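Local coordinates for TPR repeat-containing protein (Cytophaga hutchinsonii, PDB 3U4T) that is of unknown function but carries tetratricopeptide repeats, whose paired helices probably form a scaffold for binding partner proteins, at residues A[27-32]-A[37-42]; A[178-183]-A[217-222]; A[203-208]-A[221-226]. The protein carries 1 engineered substitution. One frame throughout, in Å; residues are numbered along the deposited sequence.

Contact 1. Residues A[27-32]-A[37-42]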
# COMPACT_ATOMS: atom_id res chain seq x y z
N ASN A 27 -6.84 32.00 -3.63
CA ASN A 27 -7.48 32.79 -2.57
C ASN A 27 -7.81 34.23 -2.98
O ASN A 27 -8.79 34.81 -2.52
CB ASN A 27 -6.60 32.79 -1.32
CG ASN A 27 -6.89 31.63 -0.38
OD1 ASN A 27 -7.86 31.67 0.39
ND2 ASN A 27 -6.07 30.60 -0.43
N LYS A 28 -6.97 34.81 -3.83
CA LYS A 28 -7.22 36.17 -4.29
C LYS A 28 -8.26 36.05 -5.39
O LYS A 28 -9.21 36.85 -5.47
CB LYS A 28 -5.94 36.81 -4.83
CG LYS A 28 -6.14 38.25 -5.29
CD LYS A 28 -4.82 38.99 -5.40
CE LYS A 28 -5.04 40.46 -5.70
NZ LYS A 28 -4.04 41.32 -5.00
N LEU A 29 -8.08 35.03 -6.23
CA LEU A 29 -8.98 34.75 -7.33
C LEU A 29 -10.43 34.67 -6.82
O LEU A 29 -11.35 35.16 -7.48
CB LEU A 29 -8.58 33.43 -7.99
CG LEU A 29 -8.25 33.45 -9.48
CD1 LEU A 29 -7.35 34.63 -9.82
CD2 LEU A 29 -7.58 32.15 -9.85
N GLU A 30 -10.62 34.06 -5.66
CA GLU A 30 -11.96 33.95 -5.08
C GLU A 30 -12.41 35.29 -4.49
O GLU A 30 -13.58 35.66 -4.61
CB GLU A 30 -11.99 32.86 -3.98
CG GLU A 30 -13.18 32.99 -3.02
CD GLU A 30 -13.35 31.79 -2.10
OE1 GLU A 30 -12.34 31.26 -1.59
OE2 GLU A 30 -14.51 31.39 -1.88
N ALA A 31 -11.47 36.01 -3.88
CA ALA A 31 -11.76 37.31 -3.27
C ALA A 31 -12.18 38.36 -4.29
O ALA A 31 -12.85 39.33 -3.95
CB ALA A 31 -10.54 37.80 -2.49
N LYS A 32 -11.77 38.15 -5.54
CA LYS A 32 -12.12 39.07 -6.62
C LYS A 32 -13.21 38.41 -7.48
O LYS A 32 -13.43 38.78 -8.64
CB LYS A 32 -10.88 39.41 -7.47
CG LYS A 32 -10.20 38.23 -8.13
CD LYS A 32 -8.88 38.64 -8.79
CE LYS A 32 -9.08 39.65 -9.91
NZ LYS A 32 -7.82 39.93 -10.66
N PRO A 37 -15.69 27.25 -11.12
CA PRO A 37 -15.69 26.25 -10.05
C PRO A 37 -14.34 25.53 -9.95
O PRO A 37 -13.97 25.01 -8.89
CB PRO A 37 -16.81 25.30 -10.48
CG PRO A 37 -16.79 25.40 -11.98
CD PRO A 37 -16.64 26.88 -12.19
N TYR A 38 -13.59 25.56 -11.05
CA TYR A 38 -12.30 24.88 -11.14
C TYR A 38 -11.15 25.38 -10.31
O TYR A 38 -10.05 24.85 -10.41
CB TYR A 38 -11.88 24.79 -12.61
CG TYR A 38 -12.91 24.09 -13.44
CD1 TYR A 38 -13.29 22.78 -13.16
CD2 TYR A 38 -13.58 24.76 -14.48
CE1 TYR A 38 -14.30 22.14 -13.89
CE2 TYR A 38 -14.59 24.13 -15.22
CZ TYR A 38 -14.94 22.83 -14.92
OH TYR A 38 -15.93 22.21 -15.64
N ILE A 39 -11.38 26.41 -9.49
CA ILE A 39 -10.30 26.87 -8.63
C ILE A 39 -10.47 26.09 -7.33
O ILE A 39 -9.51 25.83 -6.62
CB ILE A 39 -10.37 28.40 -8.34
CG1 ILE A 39 -11.56 28.74 -7.42
CG2 ILE A 39 -10.46 29.17 -9.64
CD1 ILE A 39 -11.57 30.20 -6.97
N TYR A 40 -11.70 25.69 -7.06
CA TYR A 40 -12.03 24.98 -5.83
C TYR A 40 -11.59 23.52 -5.77
O TYR A 40 -11.08 23.09 -4.74
CB TYR A 40 -13.53 25.11 -5.56
CG TYR A 40 -13.94 26.56 -5.37
CD1 TYR A 40 -13.64 27.23 -4.18
CD2 TYR A 40 -14.56 27.28 -6.39
CE1 TYR A 40 -13.96 28.58 -4.01
CE2 TYR A 40 -14.88 28.63 -6.23
CZ TYR A 40 -14.57 29.28 -5.04
OH TYR A 40 -14.90 30.61 -4.87
N ASN A 41 -11.75 22.76 -6.84
CA ASN A 41 -11.32 21.36 -6.76
C ASN A 41 -9.80 21.27 -6.71
O ASN A 41 -9.26 20.31 -6.18
CB ASN A 41 -11.88 20.53 -7.93
CG ASN A 41 -11.34 20.97 -9.29
OD1 ASN A 41 -11.09 22.15 -9.52
ND2 ASN A 41 -11.20 20.02 -10.19
N ARG A 42 -9.12 22.27 -7.25
CA ARG A 42 -7.66 22.30 -7.25
C ARG A 42 -7.14 22.76 -5.90
O ARG A 42 -6.16 22.22 -5.39
CB ARG A 42 -7.16 23.21 -8.37
CG ARG A 42 -7.37 22.65 -9.76
CD ARG A 42 -6.83 23.57 -10.85
NE ARG A 42 -6.92 22.97 -12.18
CZ ARG A 42 -8.06 22.65 -12.79
NH1 ARG A 42 -9.23 22.89 -12.20
NH2 ARG A 42 -8.03 22.10 -14.00
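Within a tetratricopeptide-repeat region, E30 and L29 near the C-terminal end of helix 19-31 meet I39 and Y40, where the chain enters helix 40-49 just across the connecting turn. E30 runs out in extended form, with CG anti to its own N (chi1 161°), and its aliphatic part passes beside the phenol: CG lies 3.5 Å from Y40 OH. The hydroxyl donates a weak hydrogen bond to the carboxylate, Y40 OH to E30 OE2 3.1 Å. OE2 reaches the ring at its edge, near the ring plane, whereas the carboxylate plane stands 79° from that of the ring. The other oxygen, OE1, takes the salt bridge from R43, so the acid joins two polar partners of helix 40-49. An alanine here is likely to leave R43 without this counter-charge and the Y40 hydroxyl without its acceptor. Beside the polar pair, I39 CD1 approaches E30 CB at 4.0 Å, and L29 CD2 meets I39 CG2 at 4.1 Å. I39 also lays CG1 against one face of the Y40 ring, off its centre. F7 of helix 6-14 packs on I39 as well. Such packing of one helix against the next across a short linker is typical of the helix-turn-helix architecture of tetratricopeptide repeats.

Contact 2. Residues A[178-183]-A[217-222]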
# COMPACT_ATOMS: atom_id res chain seq x y z
N GLY A 178 8.54 -10.03 -2.58
CA GLY A 178 7.80 -11.20 -3.03
C GLY A 178 8.30 -12.46 -2.34
O GLY A 178 7.51 -13.32 -1.94
N TYR A 179 9.61 -12.58 -2.19
CA TYR A 179 10.16 -13.75 -1.53
C TYR A 179 9.75 -13.74 -0.06
O TYR A 179 9.39 -14.79 0.49
CB TYR A 179 11.69 -13.76 -1.66
CG TYR A 179 12.18 -14.01 -3.08
CD1 TYR A 179 11.90 -15.21 -3.74
CD2 TYR A 179 12.92 -13.05 -3.75
CE1 TYR A 179 12.35 -15.44 -5.04
CE2 TYR A 179 13.38 -13.26 -5.05
CZ TYR A 179 13.09 -14.45 -5.69
OH TYR A 179 13.55 -14.64 -6.97
N LEU A 180 9.78 -12.56 0.55
CA LEU A 180 9.38 -12.42 1.95
C LEU A 180 7.98 -12.99 2.18
O LEU A 180 7.78 -13.82 3.08
CB LEU A 180 9.37 -10.94 2.36
CG LEU A 180 8.95 -10.68 3.81
CD1 LEU A 180 10.05 -11.14 4.76
CD2 LEU A 180 8.69 -9.19 4.00
N TRP A 181 7.03 -12.56 1.34
CA TRP A 181 5.64 -13.01 1.47
C TRP A 181 5.40 -14.44 1.04
O TRP A 181 4.55 -15.12 1.61
CB TRP A 181 4.68 -12.04 0.77
CG TRP A 181 4.46 -10.82 1.63
CD1 TRP A 181 5.11 -9.62 1.54
CD2 TRP A 181 3.63 -10.74 2.80
NE1 TRP A 181 4.75 -8.81 2.59
CE2 TRP A 181 3.84 -9.47 3.37
CE3 TRP A 181 2.74 -11.63 3.42
CZ2 TRP A 181 3.19 -9.06 4.54
CZ3 TRP A 181 2.09 -11.23 4.57
CH2 TRP A 181 2.32 -9.95 5.12
N ARG A 182 6.14 -14.91 0.04
CA ARG A 182 6.01 -16.31 -0.37
C ARG A 182 6.49 -17.11 0.83
O ARG A 182 5.91 -18.14 1.19
CB ARG A 182 6.92 -16.63 -1.55
CG ARG A 182 6.45 -16.09 -2.87
CD ARG A 182 6.85 -17.07 -3.97
NE ARG A 182 6.15 -18.35 -3.81
CZ ARG A 182 6.38 -19.43 -4.55
NH1 ARG A 182 7.32 -19.40 -5.50
NH2 ARG A 182 5.67 -20.53 -4.36
N ALA A 183 7.56 -16.62 1.45
CA ALA A 183 8.12 -17.28 2.61
C ALA A 183 7.04 -17.37 3.69
O ALA A 183 6.74 -18.45 4.19
CB ALA A 183 9.32 -16.50 3.13
N LYS A 217 17.38 -4.79 7.24
CA LYS A 217 17.54 -5.33 8.58
C LYS A 217 16.44 -6.28 9.05
O LYS A 217 16.70 -7.45 9.34
CB LYS A 217 17.70 -4.19 9.59
CG LYS A 217 18.25 -4.68 10.92
CD LYS A 217 18.55 -3.54 11.87
CE LYS A 217 17.32 -3.11 12.63
NZ LYS A 217 17.58 -1.95 13.52
N ASP A 218 15.21 -5.78 9.12
CA ASP A 218 14.09 -6.58 9.58
C ASP A 218 13.80 -7.83 8.75
O ASP A 218 13.43 -8.87 9.29
CB ASP A 218 12.82 -5.72 9.68
CG ASP A 218 13.00 -4.52 10.59
OD1 ASP A 218 13.73 -4.63 11.60
OD2 ASP A 218 12.39 -3.47 10.31
N GLU A 219 13.94 -7.73 7.43
CA GLU A 219 13.69 -8.89 6.57
C GLU A 219 14.80 -9.95 6.76
O GLU A 219 14.52 -11.14 6.88
CB GLU A 219 13.62 -8.49 5.09
CG GLU A 219 12.49 -7.54 4.68
CD GLU A 219 12.70 -6.11 5.16
OE1 GLU A 219 13.86 -5.66 5.24
OE2 GLU A 219 11.70 -5.43 5.45
N LEU A 220 16.05 -9.51 6.79
CA LEU A 220 17.18 -10.42 6.95
C LEU A 220 17.14 -11.12 8.31
O LEU A 220 17.45 -12.32 8.42
CB LEU A 220 18.50 -9.67 6.79
CG LEU A 220 18.84 -9.34 5.34
CD1 LEU A 220 19.94 -8.29 5.31
CD2 LEU A 220 19.26 -10.62 4.59
N ILE A 221 16.76 -10.38 9.33
CA ILE A 221 16.67 -10.94 10.67
C ILE A 221 15.60 -12.00 10.70
O ILE A 221 15.79 -13.07 11.29
CB ILE A 221 16.38 -9.83 11.69
CG1 ILE A 221 17.66 -9.01 11.91
CG2 ILE A 221 15.88 -10.43 13.00
CD1 ILE A 221 17.52 -7.89 12.93
N GLU A 222 14.45 -11.72 10.07
CA GLU A 222 13.35 -12.67 10.02
C GLU A 222 13.77 -13.92 9.26
O GLU A 222 13.49 -15.05 9.67
CB GLU A 222 12.13 -12.05 9.33
CG GLU A 222 10.93 -13.00 9.13
CD GLU A 222 9.76 -12.29 8.48
OE1 GLU A 222 8.91 -12.94 7.82
OE2 GLU A 222 9.68 -11.05 8.64
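The carboxylate of E222 presents one of its flat faces to L180, whose CD1 methyl lies above that plane, displaced from the carboxyl carbon toward and past the two oxygens. The methyl thus sits over the oxygen end of the face, nearly equidistant from both, 3.7 Å from E222 OE1 and 3.9 Å from E222 OE2. The polar demand of the acid is met elsewhere: OE1 receives a hydrogen bond from Y202 OH and a salt bridge from R184 NE, which together would restrain the carboxylate's rotation. In E222, CG swings opposite the backbone N (chi1 175°), which sends the fully extended acid across to L180, and the two side chains cross at about a right angle. The second methyl of L180 turns to E219, where CD2 meets CG at a loose 4.2 Å. E219 bends at chi2 (72°), which carries its carboxylate off from the line of the chain; the touching part is therefore aliphatic. The contact thus rests on a single buried leucine straddling two glutamates one helical turn apart. It joins helix 176-189 to helix 217-233, while helix 199-209 lies beside both, sending L205 against L180 and E219. On its other flank, helix 217-233 packs through L220 and I221 on helix 237-250.

Contact 3. Residues A[203-208]-A[221-226]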
# COMPACT_ATOMS: atom_id res chain seq x y z
N GLU A 203 15.71 -18.19 2.02
CA GLU A 203 17.09 -18.30 1.55
C GLU A 203 17.26 -17.35 0.38
O GLU A 203 18.28 -16.66 0.29
CB GLU A 203 17.42 -19.74 1.15
CG GLU A 203 17.59 -20.66 2.35
CD GLU A 203 17.85 -22.10 1.98
OE1 GLU A 203 17.19 -22.60 1.04
OE2 GLU A 203 18.71 -22.74 2.62
N LYS A 204 16.27 -17.30 -0.50
CA LYS A 204 16.34 -16.39 -1.64
C LYS A 204 16.24 -14.94 -1.16
O LYS A 204 16.85 -14.04 -1.74
CB LYS A 204 15.23 -16.70 -2.64
CG LYS A 204 15.69 -17.49 -3.86
CD LYS A 204 16.52 -16.63 -4.81
CE LYS A 204 16.85 -17.35 -6.11
NZ LYS A 204 17.26 -16.41 -7.21
N LEU A 205 15.46 -14.73 -0.10
CA LEU A 205 15.29 -13.40 0.47
C LEU A 205 16.64 -12.86 0.93
O LEU A 205 16.97 -11.70 0.71
CB LEU A 205 14.36 -13.45 1.67
CG LEU A 205 14.12 -12.04 2.20
CD1 LEU A 205 13.14 -11.34 1.28
CD2 LEU A 205 13.55 -12.09 3.59
N ILE A 206 17.41 -13.72 1.58
CA ILE A 206 18.73 -13.35 2.06
C ILE A 206 19.63 -13.19 0.83
O ILE A 206 20.54 -12.36 0.81
CB ILE A 206 19.33 -14.43 2.98
CG1 ILE A 206 18.54 -14.51 4.28
CG2 ILE A 206 20.80 -14.13 3.27
CD1 ILE A 206 18.97 -15.67 5.19
N GLU A 207 19.37 -13.99 -0.21
CA GLU A 207 20.17 -13.92 -1.43
C GLU A 207 20.10 -12.50 -1.97
O GLU A 207 21.12 -11.82 -2.09
CB GLU A 207 19.64 -14.91 -2.49
CG GLU A 207 20.55 -16.11 -2.73
CD GLU A 207 19.93 -17.15 -3.66
OE1 GLU A 207 19.58 -16.78 -4.80
OE2 GLU A 207 19.79 -18.32 -3.25
N VAL A 208 18.89 -12.05 -2.28
CA VAL A 208 18.71 -10.71 -2.82
C VAL A 208 18.84 -9.60 -1.77
O VAL A 208 18.98 -8.43 -2.12
CB VAL A 208 17.35 -10.58 -3.53
CG1 VAL A 208 17.15 -11.72 -4.52
CG2 VAL A 208 16.23 -10.56 -2.49
N ILE A 221 16.76 -10.38 9.33
CA ILE A 221 16.67 -10.94 10.67
C ILE A 221 15.60 -12.00 10.70
O ILE A 221 15.79 -13.07 11.29
CB ILE A 221 16.38 -9.83 11.69
CG1 ILE A 221 17.66 -9.01 11.91
CG2 ILE A 221 15.88 -10.43 13.00
CD1 ILE A 221 17.52 -7.89 12.93
N GLU A 222 14.45 -11.72 10.07
CA GLU A 222 13.35 -12.67 10.02
C GLU A 222 13.77 -13.92 9.26
O GLU A 222 13.49 -15.05 9.67
CB GLU A 222 12.13 -12.05 9.33
CG GLU A 222 10.93 -13.00 9.13
CD GLU A 222 9.76 -12.29 8.48
OE1 GLU A 222 8.91 -12.94 7.82
OE2 GLU A 222 9.68 -11.05 8.64
N ALA A 223 14.44 -13.71 8.13
CA ALA A 223 14.90 -14.81 7.31
C ALA A 223 15.89 -15.68 8.09
O ALA A 223 15.77 -16.90 8.13
CB ALA A 223 15.55 -14.27 6.05
N ASN A 224 16.87 -15.05 8.72
CA ASN A 224 17.85 -15.80 9.48
C ASN A 224 17.26 -16.50 10.69
O ASN A 224 17.70 -17.60 11.05
CB ASN A 224 19.01 -14.89 9.91
CG ASN A 224 20.02 -14.68 8.80
OD1 ASN A 224 20.79 -15.57 8.46
ND2 ASN A 224 20.01 -13.49 8.21
N GLU A 225 16.28 -15.87 11.33
CA GLU A 225 15.64 -16.46 12.49
C GLU A 225 14.97 -17.76 12.09
O GLU A 225 15.11 -18.76 12.76
CB GLU A 225 14.62 -15.50 13.10
CG GLU A 225 15.21 -14.45 14.03
CD GLU A 225 14.15 -13.74 14.86
OE1 GLU A 225 13.02 -14.27 14.97
OE2 GLU A 225 14.43 -12.66 15.42
N TYR A 226 14.23 -17.73 10.99
CA TYR A 226 13.57 -18.95 10.52
C TYR A 226 14.63 -20.03 10.30
O TYR A 226 14.53 -21.13 10.82
CB TYR A 226 12.83 -18.68 9.20
CG TYR A 226 12.29 -19.94 8.56
CD1 TYR A 226 11.08 -20.49 8.96
CD2 TYR A 226 13.03 -20.62 7.59
CE1 TYR A 226 10.61 -21.67 8.42
CE2 TYR A 226 12.58 -21.81 7.06
CZ TYR A 226 11.37 -22.33 7.47
OH TYR A 226 10.91 -23.51 6.93
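A223 points its methyl straight at helix 203-208, where L205 and I206 receive it from two directions set roughly at right angles about CB. I206 comes closest, CG1 standing 3.5 Å from A223 CB, a separation tighter than ordinary van der Waals contact. L205 approaches with one branch, CD2 to A223 CB 3.8 Å; its other methyl is turned to L180 of helix 176-189. Beyond the alanine, the extended I206 chain carries CD1 on to N224, and these two side chains meet at about a right angle. The methyl sits above one face of the carboxamide, displaced from the centre: I206 CD1 is 3.7 Å from N224 OD1 and 3.9 Å from N224 ND2. Both ends of that amide are engaged within the protein, ND2 donating to L220 O one turn earlier and OD1 accepting from N246 of helix 237-250, so the amide is fixed with a flat side turned to the isoleucine. The helix segments run in roughly opposite directions but obliquely, 141° between them, with axes 9.1 Å apart at closest. I206 and A223 bring their CA atoms within 6.7 Å, and the small alanine makes room for the bulkier pair opposite. Across this interface the chemistry is thus one of hydrocarbon packing, with the one polar group touching it satisfied by its own helix and the next; cohesion here probably comes from shape and burial, with the tightest fit at A223.

Contact 1 stands apart from the others: its centre is 49 Å from that of contact 2 and 54 Å from that of contact 3, on the opposite side of the chain's centre, with at least about 33 Å between nearest atoms. Contacts 2 and 3 form one neighbourhood, their centres 6 Å apart. They share I221 and E222 on helix 217-233, which packs on two helices that follow one another, 176-189 and 199-209. L205 is one link between them, its CD2 3.6 Å from E219 O and its CD1 3.6 Å from L180 N. No ligand site is known here, so all three read as packing between helices, at two widely separated places in an elongated helical array.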